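Local coordinates for protein phenylacetaldehyde dehydrogenase (PDB 4O5H) that probably oxidises phenylacetaldehyde to phenylacetate with NAD+ as the electron acceptor, as an enzyme of the aldehyde dehydrogenase family, at residues L99-L104 with Q137-M142; T204-P209 with V233-T238; A60-A65 with T213-L218; T147-S152 with T170-V175. All blocks are in the same frame, centred on the assembly; numbering follows the deposited sequence. Where two conformers were deposited one is given.

In the fold
Contacts 2 and 3 are the close pair, with centres about 12 Å apart. The helix that begins in contact 3 is the crossover between the two strands of contact 2, and Thr238 OG1 lies 2.6 Å from Pro63 O, a probable hydrogen bond. Contact 3 also borders the sodium ion, about 5 Å from the side chain of Pro214. Contact 1 packs two helices about 18 Å from contact 2, centre to centre, without touching it. Contact 4 reaches the same sheet as contact 2 through strand 166-181 but lies at the surface facing the second subunit, its centre about 35 Å from that of contact 3. NAD+ would be expected near the C-terminal end of contact 2.

Contact 1 (L99-L104 with Q137-M142); sequences LVLADL and QCFRYM. With EDO (1,2-ethanediol), chain H.
Leu101 lays one methyl over a face of the Phe139 ring, and this is the tight end of the contact: CD2 of Leu101 stands 3.7 Å from the ring centroid of Phe139, only 16° off the normal, a CH-pi contact offset toward the CD1-CE1 rim. Beside it Ala102 CB meets Phe139 CB at 4.2 Å. A residue as small as alanine at this point suits helix axes that run 8.0 Å apart and nearly antiparallel, at 161°. The same Ala102 methyl lies over one face of the Arg140 guanidinium, toward its rim, 3.7 Å above the plane, while Leu99 CD2 rests against the aliphatic part of that arginine.

From here outward the contact turns polar and looser. A bend in the Arg140 chain (chi3 -63°) brings the guanidinium to Asp103, where NH2 of Arg140 and OD1 of Asp103 form a salt bridge of 2.9 Å. The hydrogen bond within it is weak because it is strongly bent; the carboxylate and guanidinium planes are well turned from each other. Water 1 sits in the guanidinium plane, accepting from Arg140 NE at 2.7 Å and donating to Leu99 O at 3.0 Å, and so ties the arginine to the opposite backbone. On the exposed side an ethanediol, probably from the crystallisation liquor, gives its O1 to Asp103 OD2 at 2.9 Å.

The stronger charged partner of Arg140 is Glu106, farther along helix 91-107, in a salt bridge through NH1. Inward, Leu101 packs on Leu223 and Ile224 of helix 215-227, and Phe139 on Ala192 and Ala196 of helix 187-201.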
loop_
_atom_site.group_PDB
_atom_site.type_symbol
_atom_site.label_atom_id
_atom_site.label_comp_id
_atom_site.label_asym_id
_atom_site.label_seq_id
_atom_site.Cartn_x
_atom_site.Cartn_y
_atom_site.Cartn_z
ATOM N N LEU A 99 -26.100 7.306 6.599
ATOM C CA LEU A 99 -26.668 7.851 7.842
ATOM C C LEU A 99 -27.870 7.062 8.333
ATOM O O LEU A 99 -28.035 6.817 9.544
ATOM C CB LEU A 99 -27.050 9.333 7.671
ATOM C CG LEU A 99 -25.885 10.281 7.462
ATOM C CD1 LEU A 99 -26.389 11.668 7.061
ATOM C CD2 LEU A 99 -25.027 10.367 8.711
ATOM N N VAL A 100 -28.707 6.644 7.398
ATOM C CA VAL A 100 -29.832 5.768 7.692
ATOM C C VAL A 100 -29.334 4.456 8.293
ATOM O O VAL A 100 -29.881 3.974 9.267
ATOM C CB VAL A 100 -30.672 5.487 6.413
ATOM C CG1 VAL A 100 -31.709 4.394 6.668
ATOM C CG2 VAL A 100 -31.386 6.765 5.966
ATOM N N LEU A 101 -28.295 3.888 7.718
ATOM C CA LEU A 101 -27.753 2.646 8.230
ATOM C C LEU A 101 -27.216 2.790 9.650
ATOM O O LEU A 101 -27.489 1.926 10.504
ATOM C CB LEU A 101 -26.668 2.114 7.288
ATOM C CG LEU A 101 -25.932 0.831 7.712
ATOM C CD1 LEU A 101 -26.927 -0.312 7.899
ATOM C CD2 LEU A 101 -24.887 0.498 6.667
ATOM N N ALA A 102 -26.517 3.890 9.937
ATOM C CA ALA A 102 -26.050 4.111 11.291
ATOM C C ALA A 102 -27.209 4.167 12.313
ATOM O O ALA A 102 -27.104 3.608 13.399
ATOM C CB ALA A 102 -25.217 5.382 11.373
ATOM N N ASP A 103 -28.289 4.856 11.961
ATOM C CA ASP A 103 -29.471 4.878 12.829
ATOM C C ASP A 103 -30.094 3.483 13.018
ATOM O O ASP A 103 -30.505 3.139 14.116
ATOM C CB ASP A 103 -30.524 5.815 12.257
ATOM C CG ASP A 103 -30.192 7.285 12.464
ATOM O OD1 ASP A 103 -29.397 7.621 13.374
ATOM O OD2 ASP A 103 -30.807 8.119 11.720
ATOM N N LEU A 104 -30.181 2.699 11.940
ATOM C CA LEU A 104 -30.732 1.356 12.032
ATOM C C LEU A 104 -29.901 0.470 12.960
ATOM O O LEU A 104 -30.462 -0.330 13.685
ATOM C CB LEU A 104 -30.852 0.712 10.649
ATOM C CG LEU A 104 -31.933 1.252 9.715
ATOM C CD1 LEU A 104 -31.788 0.657 8.333
ATOM C CD2 LEU A 104 -33.328 0.914 10.230
ATOM N N GLN A 137 -21.214 4.384 14.784
ATOM C CA GLN A 137 -20.509 5.638 14.627
ATOM C C GLN A 137 -19.548 5.610 13.445
ATOM O O GLN A 137 -19.309 6.639 12.846
ATOM C CB GLN A 137 -19.740 6.054 15.904
ATOM C CG GLN A 137 -20.640 6.409 17.059
ATOM C CD GLN A 137 -21.282 7.796 16.945
ATOM O OE1 GLN A 137 -21.262 8.448 15.894
ATOM N NE2 GLN A 137 -21.915 8.210 18.019
ATOM N N CYS A 138 -18.969 4.444 13.136
ATOM C CA CYS A 138 -18.083 4.343 11.995
ATOM C C CYS A 138 -18.848 4.655 10.713
ATOM O O CYS A 138 -18.399 5.447 9.910
ATOM C CB CYS A 138 -17.472 2.954 11.886
ATOM S SG CYS A 138 -16.247 2.828 10.560
ATOM N N PHE A 139 -20.043 4.060 10.532
ATOM C CA PHE A 139 -20.868 4.416 9.388
ATOM C C PHE A 139 -21.249 5.900 9.371
ATOM O O PHE A 139 -21.246 6.519 8.326
ATOM C CB PHE A 139 -22.123 3.542 9.308
ATOM C CG PHE A 139 -21.858 2.141 8.775
ATOM C CD1 PHE A 139 -21.577 1.958 7.426
ATOM C CD2 PHE A 139 -21.836 1.050 9.632
ATOM C CE1 PHE A 139 -21.296 0.692 6.929
ATOM C CE2 PHE A 139 -21.573 -0.241 9.140
ATOM C CZ PHE A 139 -21.291 -0.409 7.788
ATOM N N ARG A 140 -21.574 6.463 10.529
ATOM C CA ARG A 140 -21.971 7.883 10.576
ATOM C C ARG A 140 -20.776 8.803 10.234
ATOM O O ARG A 140 -20.898 9.736 9.411
ATOM C CB ARG A 140 -22.557 8.252 11.959
ATOM C CG ARG A 140 -23.017 9.712 12.037
ATOM C CD ARG A 140 -23.847 9.964 13.268
ATOM N NE ARG A 140 -25.069 9.189 13.276
ATOM C CZ ARG A 140 -25.392 8.278 14.192
ATOM N NH1 ARG A 140 -24.593 7.987 15.204
ATOM N NH2 ARG A 140 -26.554 7.622 14.107
ATOM N N TYR A 141 -19.629 8.533 10.874
ATOM C CA TYR A 141 -18.410 9.334 10.639
ATOM C C TYR A 141 -18.048 9.302 9.145
ATOM O O TYR A 141 -17.865 10.352 8.497
ATOM C CB TYR A 141 -17.277 8.833 11.515
ATOM C CG TYR A 141 -15.926 9.456 11.221
ATOM C CD1 TYR A 141 -15.560 10.649 11.779
ATOM C CD2 TYR A 141 -15.062 8.872 10.296
ATOM C CE1 TYR A 141 -14.339 11.236 11.479
ATOM C CE2 TYR A 141 -13.853 9.461 9.965
ATOM C CZ TYR A 141 -13.492 10.639 10.584
ATOM O OH TYR A 141 -12.281 11.237 10.245
ATOM N N MET A 142 -18.004 8.097 8.562
ATOM C CA MET A 142 -17.642 7.966 7.152
ATOM C C MET A 142 -18.693 8.543 6.201
ATOM O O MET A 142 -18.358 9.022 5.134
ATOM C CB MET A 142 -17.354 6.483 6.824
ATOM C CG MET A 142 -16.176 5.883 7.609
ATOM S SD MET A 142 -14.615 6.676 7.193
ATOM C CE MET A 142 -13.616 6.078 8.554
HETATM C C1 EDO H . -29.787 11.149 13.086
HETATM O O1 EDO H . -29.264 10.575 11.866
HETATM C C2 EDO H . -28.875 10.942 14.315
HETATM O O2 EDO H . -29.447 10.140 15.398
HETATM O O HOH W 1 -27.125 8.881 11.498
#

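Contact 2 (T204-P209 with V233-T238); sequences TVVLKP and VVNIVT
Leu207 N gives Asn235 O an almost perfectly straight hydrogen bond, 2.8 Å long with 178° at the hydrogen. One step on, Val237 N returns a bond of 2.9 Å to Leu207 O, approaching it nearly along the C=O axis. Val205 repeats the exchange, donating from N to Val233 O at 2.9 Å and accepting at O from Asn235 N at 2.9 Å. Its oxygen is gripped a second time by the Asn235 side chain, whose ND2 comes in at 3.1 Å from above the carbonyl plane. Asn235 CG sits beside its own backbone N (chi1 -51°), which turns the amide back toward Val205 O, and ND2 also bonds to Gly232 O. The other end of that amide, OD1, takes Gly36 N.

The pairing is parallel and regular; the two strands belong to the beta-alpha-beta unit strand 204-208, helix 215-227, strand 234-236, consistent with a Rossmann-type domain. Side chains alternate: Val205, Leu207, Val234 and Ile236 share the face covered by helices 187-201 and 215-227, whereas Val206 and Asn235 turn to the other. There Val206 CG1 meets Val237 CG2 at 4.0 Å. Past the strand ends, Pro209 CD crowds Val237 O at 3.2 Å.

Lys208 NZ bonds to Pro209 O and Gly239 O, both backbone carbonyls. Buried backbone and amide groups are matched with partners inside the protein, and the C-terminal end lies where NAD+ probably binds, as in other aldehyde dehydrogenases.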
loop_
_atom_site.group_PDB
_atom_site.type_symbol
_atom_site.label_atom_id
_atom_site.label_comp_id
_atom_site.label_asym_id
_atom_site.label_seq_id
_atom_site.Cartn_x
_atom_site.Cartn_y
_atom_site.Cartn_z
ATOM N N THR A 204 -17.772 -0.868 -4.233
ATOM C CA THR A 204 -18.664 -1.962 -3.864
ATOM C C THR A 204 -17.833 -3.005 -3.165
ATOM O O THR A 204 -16.595 -2.929 -3.200
ATOM C CB THR A 204 -19.409 -2.576 -5.090
ATOM O OG1 THR A 204 -18.469 -3.112 -6.019
ATOM C CG2 THR A 204 -20.229 -1.525 -5.752
ATOM N N VAL A 205 -18.475 -3.956 -2.484
ATOM C CA VAL A 205 -17.785 -4.785 -1.513
ATOM C C VAL A 205 -18.287 -6.212 -1.526
ATOM O O VAL A 205 -19.491 -6.447 -1.564
ATOM C CB VAL A 205 -18.045 -4.299 -0.059
ATOM C CG1 VAL A 205 -17.158 -5.038 0.946
ATOM C CG2 VAL A 205 -17.744 -2.841 0.109
ATOM N N VAL A 206 -17.358 -7.161 -1.482
ATOM C CA VAL A 206 -17.638 -8.521 -1.095
ATOM C C VAL A 206 -16.990 -8.742 0.282
ATOM O O VAL A 206 -15.765 -8.699 0.416
ATOM C CB VAL A 206 -17.099 -9.536 -2.102
ATOM C CG1 VAL A 206 -17.438 -10.951 -1.667
ATOM C CG2 VAL A 206 -17.657 -9.251 -3.491
ATOM N N LEU A 207 -17.820 -9.011 1.280
ATOM C CA LEU A 207 -17.359 -9.252 2.647
ATOM C C LEU A 207 -17.365 -10.742 2.983
ATOM O O LEU A 207 -18.351 -11.431 2.711
ATOM C CB LEU A 207 -18.276 -8.556 3.653
ATOM C CG LEU A 207 -17.854 -8.748 5.125
ATOM C CD1 LEU A 207 -16.584 -7.967 5.425
ATOM C CD2 LEU A 207 -18.940 -8.334 6.077
ATOM N N LYS A 208 -16.253 -11.234 3.523
ATOM C CA LYS A 208 -16.146 -12.609 4.012
ATOM C C LYS A 208 -15.937 -12.556 5.536
ATOM O O LYS A 208 -14.834 -12.385 6.007
ATOM C CB LYS A 208 -14.971 -13.343 3.371
ATOM C CG LYS A 208 -15.190 -14.841 3.120
ATOM C CD LYS A 208 -15.467 -15.731 4.306
ATOM C CE LYS A 208 -14.143 -16.206 4.869
ATOM N NZ LYS A 208 -14.242 -16.791 6.210
ATOM N N PRO A 209 -16.993 -12.706 6.304
ATOM C CA PRO A 209 -16.782 -12.783 7.761
ATOM C C PRO A 209 -16.031 -14.060 8.161
ATOM O O PRO A 209 -15.994 -15.038 7.420
ATOM C CB PRO A 209 -18.210 -12.792 8.337
ATOM C CG PRO A 209 -19.115 -12.916 7.196
ATOM C CD PRO A 209 -18.398 -12.748 5.921
ATOM N N VAL A 233 -24.104 -3.802 -4.091
ATOM C CA VAL A 233 -23.162 -2.876 -3.500
ATOM C C VAL A 233 -22.424 -3.505 -2.312
ATOM O O VAL A 233 -21.228 -3.289 -2.147
ATOM C CB VAL A 233 -23.851 -1.533 -3.114
ATOM C CG1 VAL A 233 -22.902 -0.625 -2.370
ATOM C CG2 VAL A 233 -24.296 -0.855 -4.404
ATOM N N VAL A 234 -23.164 -4.270 -1.501
ATOM C CA VAL A 234 -22.598 -5.099 -0.459
ATOM C C VAL A 234 -23.085 -6.528 -0.681
ATOM O O VAL A 234 -24.284 -6.775 -0.812
ATOM C CB VAL A 234 -22.963 -4.627 0.959
ATOM C CG1 VAL A 234 -22.284 -5.497 2.004
ATOM C CG2 VAL A 234 -22.535 -3.171 1.168
ATOM N N ASN A 235 -22.126 -7.447 -0.712
ATOM C CA ASN A 235 -22.355 -8.886 -0.814
ATOM C C ASN A 235 -21.621 -9.548 0.331
ATOM O O ASN A 235 -20.557 -9.074 0.747
ATOM C CB ASN A 235 -21.787 -9.403 -2.123
ATOM C CG ASN A 235 -22.254 -8.597 -3.313
ATOM O OD1 ASN A 235 -23.330 -8.862 -3.848
ATOM N ND2 ASN A 235 -21.530 -7.532 -3.643
ATOM N N ILE A 236 -22.222 -10.587 0.898
ATOM C CA ILE A 236 -21.701 -11.231 2.104
ATOM C C ILE A 236 -21.670 -12.728 1.927
ATOM O O ILE A 236 -22.716 -13.367 1.778
ATOM C CB ILE A 236 -22.519 -10.905 3.335
ATOM C CG1 ILE A 236 -22.630 -9.391 3.511
ATOM C CG2 ILE A 236 -21.857 -11.478 4.603
ATOM C CD1 ILE A 236 -23.552 -8.919 4.632
ATOM N N VAL A 237 -20.469 -13.297 1.968
ATOM C CA VAL A 237 -20.267 -14.722 1.722
ATOM C C VAL A 237 -19.677 -15.380 2.933
ATOM O O VAL A 237 -18.703 -14.866 3.479
ATOM C CB VAL A 237 -19.365 -14.989 0.491
ATOM C CG1 VAL A 237 -20.069 -14.569 -0.784
ATOM C CG2 VAL A 237 -18.058 -14.239 0.543
ATOM N N THR A 238 -20.233 -16.517 3.354
ATOM C CA THR A 238 -19.794 -17.174 4.609
ATOM C C THR A 238 -19.080 -18.450 4.232
ATOM O O THR A 238 -19.334 -18.992 3.163
ATOM C CB THR A 238 -20.976 -17.500 5.515
ATOM O OG1 THR A 238 -22.034 -18.147 4.757
ATOM C CG2 THR A 238 -21.521 -16.223 6.148
#

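Contact 3 (A60-A65 with T213-L218); sequences ARVPEA and TPLSAL
Val62 pushes both methyls at the start of helix 215-227, and CG1 does most of the touching. It lies 3.8 Å from Leu218 CD1, 3.9 Å from Pro214 CG and 4.0 Å from Leu215 CD2, so a single methyl is met by three apolar side chains. Its sister CG2 rests on the same proline, 3.9 Å from Pro214 CG, so that this ring carbon sits between the two branches at equal distance. The first torsion of Val62 (chi1 -58°) turns both methyls to the helix, CG1 in among the two leucines and the proline, CG2 onto the proline. Ala60, two residues earlier and on the same side of the strand, adds a methyl 4.1 Å from Leu215 CD2. The bond from CA to CB in Leu215 does not aim at the strand, and it is the CD2 branch that reaches both Ala60 and Val62.

The strand belongs to an antiparallel hairpin, 47-52 with 57-63, and the helix is the crossover of the beta-alpha-beta unit between strands 204-208 and 234-236. The contact thus lays the hairpin against the helix N-terminus of the Rossmann-type domain, by van der Waals packing of buried side chains. Val50 on the partner strand widens the apolar patch by touching Pro214 and Leu215, while Ile115 of helix 109-120 meets Leu215.

The helix start is held in turn by polar groups. Asp119 accepts from Leu215 N through OD2 and, with Val51 and Asp212, makes up the sodium site; Ser216 OG bonds to Glu116.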
loop_
_atom_site.group_PDB
_atom_site.type_symbol
_atom_site.label_atom_id
_atom_site.label_comp_id
_atom_site.label_asym_id
_atom_site.label_seq_id
_atom_site.Cartn_x
_atom_site.Cartn_y
_atom_site.Cartn_z
ATOM N N ALA A 60 -26.830 -22.143 15.313
ATOM C CA ALA A 60 -27.234 -21.775 13.973
ATOM C C ALA A 60 -26.366 -22.536 12.995
ATOM O O ALA A 60 -25.361 -23.120 13.375
ATOM C CB ALA A 60 -27.072 -20.258 13.721
ATOM N N ARG A 61 -26.752 -22.460 11.727
ATOM C CA ARG A 61 -25.951 -22.933 10.616
ATOM C C ARG A 61 -25.966 -21.897 9.501
ATOM O O ARG A 61 -26.977 -21.264 9.249
ATOM C CB ARG A 61 -26.518 -24.233 10.101
ATOM C CG ARG A 61 -26.644 -25.305 11.179
ATOM C CD ARG A 61 -27.347 -26.524 10.649
ATOM N NE ARG A 61 -26.465 -27.318 9.809
ATOM C CZ ARG A 61 -26.863 -28.353 9.054
ATOM N NH1 ARG A 61 -28.153 -28.734 9.026
ATOM N NH2 ARG A 61 -25.962 -29.019 8.316
ATOM N N VAL A 62 -24.845 -21.725 8.831
ATOM C CA VAL A 62 -24.758 -20.773 7.707
ATOM C C VAL A 62 -24.177 -21.482 6.481
ATOM O O VAL A 62 -23.548 -22.546 6.621
ATOM C CB VAL A 62 -23.921 -19.530 8.053
ATOM C CG1 VAL A 62 -24.512 -18.822 9.266
ATOM C CG2 VAL A 62 -22.456 -19.880 8.258
ATOM N N PRO A 63 -24.359 -20.898 5.275
ATOM C CA PRO A 63 -23.756 -21.514 4.127
ATOM C C PRO A 63 -22.244 -21.618 4.201
ATOM O O PRO A 63 -21.577 -20.706 4.698
ATOM C CB PRO A 63 -24.181 -20.622 2.970
ATOM C CG PRO A 63 -25.483 -20.039 3.446
ATOM C CD PRO A 63 -25.184 -19.753 4.897
ATOM N N GLU A 64 -21.737 -22.717 3.643
ATOM C CA GLU A 64 -20.317 -22.923 3.437
ATOM C C GLU A 64 -19.969 -22.698 1.950
ATOM O O GLU A 64 -20.051 -23.612 1.129
ATOM C CB GLU A 64 -19.947 -24.341 3.851
ATOM C CG GLU A 64 -18.447 -24.562 3.797
ATOM C CD GLU A 64 -18.040 -25.975 3.490
ATOM O OE1 GLU A 64 -18.639 -26.954 3.958
ATOM O OE2 GLU A 64 -17.085 -26.091 2.758
ATOM N N ALA A 65 -19.566 -21.470 1.624
ATOM C CA ALA A 65 -19.332 -21.056 0.230
ATOM C C ALA A 65 -18.064 -21.654 -0.314
ATOM O O ALA A 65 -17.114 -21.825 0.414
ATOM C CB ALA A 65 -19.226 -19.556 0.137
ATOM N N THR A 213 -17.500 -16.635 13.316
ATOM C CA THR A 213 -18.450 -15.566 13.733
ATOM C C THR A 213 -19.180 -14.911 12.547
ATOM O O THR A 213 -18.936 -13.735 12.212
ATOM C CB THR A 213 -17.717 -14.458 14.497
ATOM O OG1 THR A 213 -16.620 -13.963 13.712
ATOM C CG2 THR A 213 -17.149 -14.976 15.846
ATOM N N PRO A 214 -20.062 -15.671 11.882
ATOM C CA PRO A 214 -20.741 -15.149 10.684
ATOM C C PRO A 214 -22.017 -14.366 10.962
ATOM O O PRO A 214 -22.479 -13.633 10.093
ATOM C CB PRO A 214 -21.121 -16.405 9.947
ATOM C CG PRO A 214 -21.401 -17.392 11.055
ATOM C CD PRO A 214 -20.369 -17.098 12.115
ATOM N N LEU A 215 -22.575 -14.469 12.162
ATOM C CA LEU A 215 -23.972 -14.045 12.351
ATOM C C LEU A 215 -24.210 -12.552 12.312
ATOM O O LEU A 215 -25.195 -12.115 11.689
ATOM C CB LEU A 215 -24.553 -14.627 13.623
ATOM C CG LEU A 215 -24.668 -16.159 13.667
ATOM C CD1 LEU A 215 -25.258 -16.602 14.995
ATOM C CD2 LEU A 215 -25.509 -16.707 12.517
ATOM N N SER A 216 -23.380 -11.751 12.991
ATOM C CA SER A 216 -23.677 -10.299 13.042
ATOM C C SER A 216 -23.543 -9.658 11.651
ATOM O O SER A 216 -24.275 -8.729 11.320
ATOM C CB SER A 216 -22.859 -9.571 14.112
ATOM O OG SER A 216 -21.467 -9.699 13.874
ATOM N N ALA A 217 -22.652 -10.212 10.836
ATOM C CA ALA A 217 -22.484 -9.719 9.457
ATOM C C ALA A 217 -23.725 -9.993 8.600
ATOM O O ALA A 217 -24.149 -9.129 7.855
ATOM C CB ALA A 217 -21.258 -10.333 8.818
ATOM N N LEU A 218 -24.334 -11.169 8.772
ATOM C CA LEU A 218 -25.570 -11.481 8.095
ATOM C C LEU A 218 -26.678 -10.530 8.549
ATOM O O LEU A 218 -27.424 -10.066 7.713
ATOM C CB LEU A 218 -25.989 -12.954 8.270
ATOM C CG LEU A 218 -24.967 -13.945 7.642
ATOM C CD1 LEU A 218 -25.395 -15.364 7.888
ATOM C CD2 LEU A 218 -24.814 -13.706 6.138
#

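Contact 4 (T147-S152 with T170-V175); sequences TKIEGS and TRKEPV
Thr170 N meets Ser152 O in the carbonyl plane, a hydrogen bond of 2.8 Å. On the far side of the strand the Arg171 guanidinium has the Glu173 carboxylate at its edge, also in plane. NE and NH2 of Arg171 both grip the one oxygen OE2 of Glu173, at 2.8 and 3.0 Å. Glu173 OE2 meets NE with its anti lone pair, while NH2 comes to the same anti side but 33° out of the carboxylate plane. That oxygen has a further charged partner in Lys504, so the carboxylate probably stays ionised.

Across the segments the side chain of Thr170 completes a second bond: Ser152 N donates to Thr170 OG1 at 2.9 Å, 160° at the hydrogen. The hydroxyl sits between the threonine's own N and carbonyl carbon (chi1 63°), which turns it to the incoming loop. Gly151 CA lies 3.3 Å from Thr170 O in a CA-H...O contact.

The extended Lys172 chain reaches across to the loop, crossing Ile149 obliquely. Ile149 CG2 touches Lys172 CB at 3.8 Å, and farther along that chain NZ of Lys172 reaches Glu150 O in a weak bond of 3.3 Å. The ammonium's stronger partner is Asp498, in a salt bridge.

The loop 147-152 follows helix 124-145 and leads into strand 153-154, which pairs antiparallel with strand 166-181. On its other edge that strand is bonded to strand 501-509, as in the oligomerisation domain of aldehyde dehydrogenases, and Pro479 and Arg494 of the second subunit pack on Thr170 and Ser152.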
loop_
_atom_site.group_PDB
_atom_site.type_symbol
_atom_site.label_atom_id
_atom_site.label_comp_id
_atom_site.label_asym_id
_atom_site.label_seq_id
_atom_site.Cartn_x
_atom_site.Cartn_y
_atom_site.Cartn_z
ATOM N N THR A 147 -19.284 13.436 1.122
ATOM C CA THR A 147 -19.439 14.698 0.434
ATOM C C THR A 147 -18.188 15.579 0.469
ATOM O O THR A 147 -18.233 16.676 -0.063
ATOM C CB THR A 147 -20.621 15.511 1.012
ATOM O OG1 THR A 147 -20.570 15.471 2.431
ATOM C CG2 THR A 147 -21.963 14.869 0.543
ATOM N N LYS A 148 -17.086 15.079 1.044
ATOM C CA LYS A 148 -15.926 15.899 1.349
ATOM C C LYS A 148 -14.618 15.300 0.831
ATOM O O LYS A 148 -13.531 15.632 1.327
ATOM C CB LYS A 148 -15.871 16.097 2.841
ATOM C CG LYS A 148 -17.079 16.852 3.383
ATOM C CD LYS A 148 -17.148 16.815 4.871
ATOM C CE LYS A 148 -18.475 17.384 5.397
ATOM N NZ LYS A 148 -19.631 16.510 5.035
ATOM N N ILE A 149 -14.705 14.436 -0.164
ATOM C CA ILE A 149 -13.489 13.872 -0.760
ATOM C C ILE A 149 -13.017 14.881 -1.813
ATOM O O ILE A 149 -13.774 15.185 -2.721
ATOM C CB ILE A 149 -13.777 12.521 -1.369
ATOM C CG1 ILE A 149 -14.090 11.537 -0.242
ATOM C CG2 ILE A 149 -12.564 11.983 -2.138
ATOM C CD1 ILE A 149 -14.961 10.402 -0.676
ATOM N N GLU A 150 -11.801 15.426 -1.652
ATOM C CA GLU A 150 -11.333 16.496 -2.509
ATOM C C GLU A 150 -10.033 16.141 -3.204
ATOM O O GLU A 150 -9.181 15.559 -2.617
ATOM C CB GLU A 150 -11.243 17.802 -1.747
ATOM C CG GLU A 150 -12.614 18.234 -1.270
ATOM C CD GLU A 150 -12.672 19.568 -0.563
ATOM O OE1 GLU A 150 -11.597 20.214 -0.330
ATOM O OE2 GLU A 150 -13.824 19.955 -0.166
ATOM N N GLY A 151 -9.956 16.399 -4.522
ATOM C CA GLY A 151 -8.669 16.366 -5.233
ATOM C C GLY A 151 -7.975 17.710 -5.120
ATOM O O GLY A 151 -8.426 18.558 -4.351
ATOM N N SER A 152 -6.871 17.882 -5.844
ATOM C CA SER A 152 -6.072 19.097 -5.814
ATOM C C SER A 152 -5.978 19.764 -7.170
ATOM O O SER A 152 -5.919 19.091 -8.183
ATOM C CB SER A 152 -4.644 18.771 -5.409
ATOM O OG SER A 152 -4.607 18.120 -4.155
ATOM N N THR A 170 -5.967 16.753 -9.753
ATOM C CA THR A 170 -6.156 15.367 -9.404
ATOM C C THR A 170 -7.626 15.111 -9.062
ATOM O O THR A 170 -8.339 16.004 -8.535
ATOM C CB THR A 170 -5.252 14.892 -8.244
ATOM O OG1 THR A 170 -5.586 15.613 -7.061
ATOM C CG2 THR A 170 -3.784 15.109 -8.581
ATOM N N ARG A 171 -8.082 13.922 -9.415
ATOM C CA ARG A 171 -9.403 13.392 -9.074
ATOM C C ARG A 171 -9.224 12.221 -8.208
ATOM O O ARG A 171 -8.291 11.420 -8.415
ATOM C CB ARG A 171 -10.075 12.767 -10.268
ATOM C CG ARG A 171 -10.562 13.705 -11.290
ATOM C CD ARG A 171 -10.975 13.000 -12.587
ATOM N NE ARG A 171 -11.874 11.872 -12.438
ATOM C CZ ARG A 171 -13.188 11.928 -12.287
ATOM N NH1 ARG A 171 -13.847 13.082 -12.284
ATOM N NH2 ARG A 171 -13.853 10.807 -12.152
ATOM N N LYS A 172 -10.104 12.052 -7.236
ATOM C CA LYS A 172 -10.039 10.869 -6.423
ATOM C C LYS A 172 -11.194 9.987 -6.853
ATOM O O LYS A 172 -12.330 10.422 -6.818
ATOM C CB LYS A 172 -10.040 11.237 -4.940
ATOM C CG LYS A 172 -8.737 11.865 -4.523
ATOM C CD LYS A 172 -8.649 12.003 -3.022
ATOM C CE LYS A 172 -7.337 12.674 -2.632
ATOM N NZ LYS A 172 -7.456 13.090 -1.193
ATOM N N GLU A 173 -10.894 8.821 -7.405
ATOM C CA GLU A 173 -11.936 7.941 -7.882
ATOM C C GLU A 173 -12.030 6.781 -6.913
ATOM O O GLU A 173 -11.061 6.473 -6.237
ATOM C CB GLU A 173 -11.578 7.461 -9.274
ATOM C CG GLU A 173 -11.425 8.648 -10.241
ATOM C CD GLU A 173 -11.186 8.225 -11.678
ATOM O OE1 GLU A 173 -10.747 7.083 -11.900
ATOM O OE2 GLU A 173 -11.429 9.074 -12.580
ATOM N N PRO A 174 -13.195 6.164 -6.796
ATOM C CA PRO A 174 -13.236 4.954 -5.958
ATOM C C PRO A 174 -12.252 3.904 -6.485
ATOM O O PRO A 174 -12.093 3.763 -7.691
ATOM C CB PRO A 174 -14.671 4.440 -6.102
ATOM C CG PRO A 174 -15.319 5.275 -7.136
ATOM C CD PRO A 174 -14.460 6.447 -7.453
ATOM N N VAL A 175 -11.612 3.174 -5.588
ATOM C CA VAL A 175 -10.654 2.171 -6.051
ATOM C C VAL A 175 -11.372 1.120 -6.891
ATOM O O VAL A 175 -10.779 0.558 -7.799
ATOM C CB VAL A 175 -9.786 1.627 -4.912
ATOM C CG1 VAL A 175 -10.586 0.784 -3.916
ATOM C CG2 VAL A 175 -8.599 0.867 -5.463
#